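Local atomic coordinates of type VI secretion system component (Escherichia coli O6, PDB entry 2P5Z), a protein that forms part of the type VI secretion apparatus and, resembling the phage T4 tail proteins gp27 and gp5, probably serves in its puncturing device. Residues 129-134 / 176-181; 156-161 / 182-187. All blocks are in the same frame, centred on the assembly; numbering follows the deposited sequence.

Contact 1: residues 129-134 / 176-181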
loop_
_atom_site.group_PDB
_atom_site.type_symbol
_atom_site.label_atom_id
_atom_site.label_comp_id
_atom_site.label_asym_id
_atom_site.label_seq_id
_atom_site.Cartn_x
_atom_site.Cartn_y
_atom_site.Cartn_z
ATOM N N GLN A 129 -22.969 -22.903 -10.194
ATOM C CA GLN A 129 -23.628 -22.352 -9.025
ATOM C C GLN A 129 -23.965 -20.902 -9.229
ATOM O O GLN A 129 -23.426 -20.246 -10.118
ATOM C CB GLN A 129 -22.765 -22.514 -7.794
ATOM C CG GLN A 129 -21.969 -23.793 -7.708
ATOM C CD GLN A 129 -22.750 -24.922 -7.087
ATOM O OE1 GLN A 129 -22.536 -25.263 -5.932
ATOM N NE2 GLN A 129 -23.673 -25.503 -7.845
ATOM N N THR A 130 -24.891 -20.414 -8.415
ATOM C CA THR A 130 -25.104 -18.976 -8.265
ATOM C C THR A 130 -24.109 -18.486 -7.221
ATOM O O THR A 130 -23.568 -19.300 -6.440
ATOM C CB THR A 130 -26.480 -18.706 -7.716
ATOM O OG1 THR A 130 -26.543 -19.227 -6.379
ATOM C CG2 THR A 130 -27.518 -19.396 -8.571
ATOM N N VAL A 131 -23.857 -17.176 -7.211
ATOM C CA VAL A 131 -23.072 -16.567 -6.123
ATOM C C VAL A 131 -23.557 -16.984 -4.704
ATOM O O VAL A 131 -22.732 -17.461 -3.907
ATOM C CB VAL A 131 -22.906 -15.019 -6.266
ATOM C CG1 VAL A 131 -22.309 -14.409 -4.981
ATOM C CG2 VAL A 131 -22.052 -14.670 -7.475
ATOM N N PRO A 132 -24.880 -16.847 -4.396
ATOM C CA PRO A 132 -25.339 -17.338 -3.085
ATOM C C PRO A 132 -25.039 -18.796 -2.767
ATOM O O PRO A 132 -24.650 -19.109 -1.636
ATOM C CB PRO A 132 -26.849 -17.111 -3.125
ATOM C CG PRO A 132 -27.023 -15.993 -4.080
ATOM C CD PRO A 132 -25.978 -16.171 -5.120
ATOM N N GLN A 133 -25.197 -19.675 -3.749
ATOM C CA GLN A 133 -24.927 -21.093 -3.519
ATOM C C GLN A 133 -23.448 -21.335 -3.197
ATOM O O GLN A 133 -23.127 -22.082 -2.253
ATOM C CB GLN A 133 -25.384 -21.932 -4.706
ATOM C CG GLN A 133 -26.884 -22.133 -4.767
ATOM C CD GLN A 133 -27.338 -22.761 -6.076
ATOM O OE1 GLN A 133 -26.868 -22.398 -7.165
ATOM N NE2 GLN A 133 -28.261 -23.707 -5.976
ATOM N N ILE A 134 -22.559 -20.682 -3.956
ATOM C CA ILE A 134 -21.123 -20.714 -3.639
ATOM C C ILE A 134 -20.864 -20.220 -2.212
ATOM O O ILE A 134 -20.159 -20.893 -1.436
ATOM C CB ILE A 134 -20.273 -19.916 -4.669
ATOM C CG1 ILE A 134 -20.448 -20.509 -6.069
ATOM C CG2 ILE A 134 -18.786 -19.969 -4.314
ATOM C CD1 ILE A 134 -19.865 -19.684 -7.211
ATOM N N SER A 176 -16.555 -12.121 -0.059
ATOM C CA SER A 176 -16.896 -10.703 -0.040
ATOM C C SER A 176 -16.801 -10.117 -1.436
ATOM O O SER A 176 -17.678 -9.345 -1.838
ATOM C CB SER A 176 -15.999 -9.936 0.928
ATOM O OG SER A 176 -15.994 -10.542 2.214
ATOM N N ARG A 177 -15.764 -10.517 -2.183
ATOM C CA ARG A 177 -15.622 -10.122 -3.586
ATOM C C ARG A 177 -16.824 -10.548 -4.435
ATOM O O ARG A 177 -17.388 -9.723 -5.169
ATOM C CB ARG A 177 -14.340 -10.679 -4.187
ATOM C CG ARG A 177 -14.167 -10.294 -5.642
ATOM C CD ARG A 177 -12.766 -10.575 -6.199
ATOM N NE ARG A 177 -12.390 -11.992 -6.217
ATOM C CZ ARG A 177 -12.854 -12.904 -7.082
ATOM N NH1 ARG A 177 -13.746 -12.577 -8.020
ATOM N NH2 ARG A 177 -12.422 -14.158 -7.000
ATOM N N LEU A 178 -17.245 -11.810 -4.297
ATOM C CA LEU A 178 -18.378 -12.313 -5.075
ATOM C C LEU A 178 -19.659 -11.574 -4.758
ATOM O O LEU A 178 -20.390 -11.185 -5.678
ATOM C CB LEU A 178 -18.614 -13.818 -4.867
ATOM C CG LEU A 178 -17.640 -14.930 -5.290
ATOM C CD1 LEU A 178 -18.363 -16.240 -5.227
ATOM C CD2 LEU A 178 -17.036 -14.731 -6.665
ATOM N N LEU A 179 -19.933 -11.383 -3.465
ATOM C CA LEU A 179 -21.114 -10.633 -3.045
ATOM C C LEU A 179 -21.063 -9.179 -3.511
ATOM O O LEU A 179 -22.071 -8.630 -3.960
ATOM C CB LEU A 179 -21.264 -10.681 -1.545
ATOM C CG LEU A 179 -21.457 -12.060 -0.917
ATOM C CD1 LEU A 179 -21.358 -11.901 0.584
ATOM C CD2 LEU A 179 -22.787 -12.688 -1.312
ATOM N N SER A 180 -19.885 -8.562 -3.452
ATOM C CA SER A 180 -19.810 -7.141 -3.791
ATOM C C SER A 180 -19.934 -6.865 -5.285
ATOM O O SER A 180 -20.531 -5.847 -5.672
ATOM C CB SER A 180 -18.545 -6.487 -3.247
ATOM O OG SER A 180 -17.442 -6.788 -4.075
ATOM N N GLU A 181 -19.376 -7.764 -6.105
ATOM C CA GLU A 181 -19.397 -7.631 -7.567
ATOM C C GLU A 181 -20.828 -7.637 -8.083
ATOM O O GLU A 181 -21.140 -7.020 -9.092
ATOM C CB GLU A 181 -18.567 -8.738 -8.229
ATOM C CG GLU A 181 -17.121 -8.345 -8.546
ATOM C CD GLU A 181 -16.150 -9.523 -8.590
ATOM O OE1 GLU A 181 -16.574 -10.674 -8.410
ATOM O OE2 GLU A 181 -14.938 -9.292 -8.781
#
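Val131 and Leu178 mark the closest backbone approach, CA to CA 6.4 Å, where the first turn of helix 131-140 meets the later part of helix 171-182. Val131 leads with one methyl: CG1, placed anti to its backbone N (chi1 170°), lies 3.7 Å from Leu178 CB, nearest the base of that side chain. The same CG1 is also 4.1 Å from Leu179 CD2, which puts it against two consecutive leucines of the facing helix. One turn on, the branch methyl of Ile134 takes over, with CG2 3.9 Å from Leu178 CD1 and the two side chains crossing at about a right angle. Leu178 therefore meets Val131 chiefly with its CB and Ile134 with one outer methyl, CD1.

The start of helix 131-140 is fixed by a capping box. Gln133 N donates to Thr130 OG1 (3.0 Å). The return bond, Thr130 N to Gln133 OE1, is nearly straight (168°) and reaches a lone pair within the plane of the amide. Val164 of strand 161-166 touches both Ile134 and Leu178, adding to the same apolar cluster. All four touching residues are buried and, with no hydrogen bond or salt bridge between the two segments, the contact between them is apolar.

Contact 2: residues 156-161 / 182-187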
loop_
_atom_site.group_PDB
_atom_site.type_symbol
_atom_site.label_atom_id
_atom_site.label_comp_id
_atom_site.label_asym_id
_atom_site.label_seq_id
_atom_site.Cartn_x
_atom_site.Cartn_y
_atom_site.Cartn_z
ATOM N N SER A 156 -33.649 -9.918 -5.771
ATOM C CA SER A 156 -33.247 -10.263 -7.128
ATOM C C SER A 156 -32.943 -11.753 -7.306
ATOM O O SER A 156 -32.711 -12.478 -6.333
ATOM C CB SER A 156 -32.042 -9.431 -7.553
ATOM O OG SER A 156 -32.449 -8.129 -7.912
ATOM N N GLU A 157 -32.958 -12.205 -8.559
ATOM C CA GLU A 157 -32.634 -13.598 -8.891
ATOM C C GLU A 157 -31.241 -13.679 -9.482
ATOM O O GLU A 157 -30.859 -12.845 -10.305
ATOM C CB GLU A 157 -33.659 -14.189 -9.858
ATOM C CG GLU A 157 -34.975 -14.557 -9.187
ATOM C CD GLU A 157 -35.880 -15.392 -10.079
ATOM O OE1 GLU A 157 -36.571 -14.811 -10.946
ATOM O OE2 GLU A 157 -35.910 -16.631 -9.898
ATOM N N TYR A 158 -30.479 -14.676 -9.055
ATOM C CA TYR A 158 -29.080 -14.752 -9.454
ATOM C C TYR A 158 -28.839 -15.934 -10.366
ATOM O O TYR A 158 -29.162 -17.065 -10.017
ATOM C CB TYR A 158 -28.147 -14.753 -8.230
ATOM C CG TYR A 158 -28.296 -13.460 -7.481
ATOM C CD1 TYR A 158 -29.184 -13.344 -6.414
ATOM C CD2 TYR A 158 -27.607 -12.333 -7.885
ATOM C CE1 TYR A 158 -29.360 -12.145 -5.773
ATOM C CE2 TYR A 158 -27.774 -11.141 -7.248
ATOM C CZ TYR A 158 -28.645 -11.049 -6.193
ATOM O OH TYR A 158 -28.804 -9.843 -5.564
ATOM N N PRO A 159 -28.306 -15.656 -11.564
ATOM C CA PRO A 159 -27.970 -16.657 -12.567
ATOM C C PRO A 159 -26.980 -17.687 -12.053
ATOM O O PRO A 159 -26.170 -17.394 -11.176
ATOM C CB PRO A 159 -27.335 -15.825 -13.682
ATOM C CG PRO A 159 -27.953 -14.462 -13.520
ATOM C CD PRO A 159 -28.035 -14.289 -12.039
ATOM N N ALA A 160 -27.085 -18.907 -12.567
ATOM C CA ALA A 160 -26.048 -19.897 -12.336
ATOM C C ALA A 160 -24.821 -19.471 -13.147
ATOM O O ALA A 160 -24.942 -18.920 -14.243
ATOM C CB ALA A 160 -26.519 -21.280 -12.738
ATOM N N ARG A 161 -23.645 -19.658 -12.569
ATOM C CA ARG A 161 -22.414 -19.362 -13.267
ATOM C C ARG A 161 -21.803 -20.698 -13.600
ATOM O O ARG A 161 -21.822 -21.611 -12.788
ATOM C CB ARG A 161 -21.462 -18.589 -12.364
ATOM C CG ARG A 161 -21.980 -17.258 -11.874
ATOM C CD ARG A 161 -21.414 -16.118 -12.687
ATOM N NE ARG A 161 -21.622 -14.843 -12.009
ATOM C CZ ARG A 161 -20.766 -14.305 -11.143
ATOM N NH1 ARG A 161 -19.632 -14.928 -10.848
ATOM N NH2 ARG A 161 -21.043 -13.139 -10.577
ATOM N N VAL A 182 -21.701 -8.293 -7.332
ATOM C CA VAL A 182 -23.094 -8.455 -7.682
ATOM C C VAL A 182 -23.967 -7.588 -6.744
ATOM O O VAL A 182 -25.189 -7.480 -6.906
ATOM C CB VAL A 182 -23.386 -9.969 -7.612
ATOM C CG1 VAL A 182 -24.340 -10.329 -6.507
ATOM C CG2 VAL A 182 -23.774 -10.527 -8.970
ATOM N N GLY A 183 -23.314 -6.944 -5.772
ATOM C CA GLY A 183 -23.969 -5.947 -4.934
ATOM C C GLY A 183 -24.847 -6.485 -3.819
ATOM O O GLY A 183 -25.790 -5.813 -3.396
ATOM N N ILE A 184 -24.557 -7.698 -3.356
ATOM C CA ILE A 184 -25.249 -8.264 -2.200
ATOM C C ILE A 184 -24.504 -7.778 -0.963
ATOM O O ILE A 184 -23.277 -7.647 -0.967
ATOM C CB ILE A 184 -25.282 -9.832 -2.237
ATOM C CG1 ILE A 184 -26.223 -10.334 -3.330
ATOM C CG2 ILE A 184 -25.765 -10.448 -0.914
ATOM C CD1 ILE A 184 -26.106 -11.837 -3.578
ATOM N N TRP A 185 -25.249 -7.485 0.091
ATOM C CA TRP A 185 -24.635 -7.046 1.324
ATOM C C TRP A 185 -25.119 -7.838 2.513
ATOM O O TRP A 185 -26.160 -8.498 2.458
ATOM C CB TRP A 185 -24.859 -5.554 1.554
ATOM C CG TRP A 185 -26.275 -5.104 1.525
ATOM C CD1 TRP A 185 -26.989 -4.726 0.425
ATOM C CD2 TRP A 185 -27.140 -4.927 2.646
ATOM N NE1 TRP A 185 -28.260 -4.344 0.790
ATOM C CE2 TRP A 185 -28.380 -4.458 2.149
ATOM C CE3 TRP A 185 -27.000 -5.134 4.019
ATOM C CZ2 TRP A 185 -29.470 -4.180 2.979
ATOM C CZ3 TRP A 185 -28.096 -4.856 4.854
ATOM C CH2 TRP A 185 -29.309 -4.386 4.327
ATOM N N PHE A 186 -24.357 -7.764 3.591
ATOM C CA PHE A 186 -24.768 -8.415 4.810
ATOM C C PHE A 186 -24.638 -7.582 6.096
ATOM O O PHE A 186 -23.861 -6.618 6.172
ATOM C CB PHE A 186 -24.073 -9.773 4.971
ATOM C CG PHE A 186 -22.574 -9.712 5.003
ATOM C CD1 PHE A 186 -21.834 -9.735 3.825
ATOM C CD2 PHE A 186 -21.896 -9.692 6.217
ATOM C CE1 PHE A 186 -20.434 -9.717 3.858
ATOM C CE2 PHE A 186 -20.489 -9.670 6.265
ATOM C CZ PHE A 186 -19.759 -9.714 5.082
ATOM N N ARG A 187 -25.400 -7.995 7.102
ATOM C CA ARG A 187 -25.227 -7.502 8.446
ATOM C C ARG A 187 -25.349 -8.641 9.435
ATOM O O ARG A 187 -25.778 -9.742 9.088
ATOM C CB ARG A 187 -26.270 -6.437 8.772
ATOM C CG ARG A 187 -27.676 -6.942 8.946
ATOM C CD ARG A 187 -28.602 -5.758 8.869
ATOM N NE ARG A 187 -30.001 -6.128 8.999
ATOM C CZ ARG A 187 -30.638 -6.229 10.157
ATOM N NH1 ARG A 187 -29.997 -5.989 11.301
ATOM N NH2 ARG A 187 -31.917 -6.580 10.162
#
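Tyr158 and Ile184 reach for each other from opposite directions, and the isoleucine ends over one face of the phenol ring. Its CD1 lies 4.0 Å from the ring centroid and 23° off the ring normal, a CH-pi contact. The methyl is displaced from the ring centre toward the hydroxyl end, nearest Tyr158 CZ at 3.7 Å. Ile184 CG1 continues the contact past the ring to the hydroxyl, 3.4 Å from Tyr158 OH. That approach is apolar; the hydroxyl has its polar partner in Asp203, whose OD2 is also hydrogen-bonded to Ser156 N. One carboxylate oxygen thus links the ring's outer end to the backbone two residues earlier, which should help to fix the direction in which the ring points.

Val182 meets the ring differently. Its CG1 comes obliquely at CE2 and CD2, 3.6 Å from Tyr158 CE2, whereas Ile184 lies over the face and reaches on to the hydroxyl; the two meet at CE2. The other methyl, Val182 CG2, lies near the plane of the Arg161 guanidinium and at its edge, 4.1 Å from Arg161 NH2. Here the valine and the arginine run past one another in opposing senses.

Between Val182 and Ile184 the backbone turns at Gly183, where phi is positive (79°). Gly183 is the C-prime residue of a Schellman motif that ends helix 171-182, so Tyr158 packs just where that helix gives way to strand 185-191. Pro132 of helix 131-140 also touches Tyr158, and Tyr298 of helix 298-308 touches both Arg161 and Val182, so the contact sits between the start of helix 131-140, the end of helix 171-182 and helix 298-308, at the point where the loop enters strand 161-166.

In the fold
After the strands of its N-terminal part, the chain enters helix 131-140, passes strand 150-153 and the 156-161 loop, then runs through strand 161-166 and helix 171-182 into strand 185-191. Contact 1 closes a loop of 41 residues, contact 2 one of 20. Each contact has one segment lying between the two of the other, so the closures cross rather than nest. Two probable backbone hydrogen bonds join them: Gln129 O to Arg161 N and Leu179 O to Ile184 N. Together they tie helices 131-140 and 171-182 to the loop before strand 161-166 and to the start of strand 185-191, within the region matching the phage tail baseplate hub family.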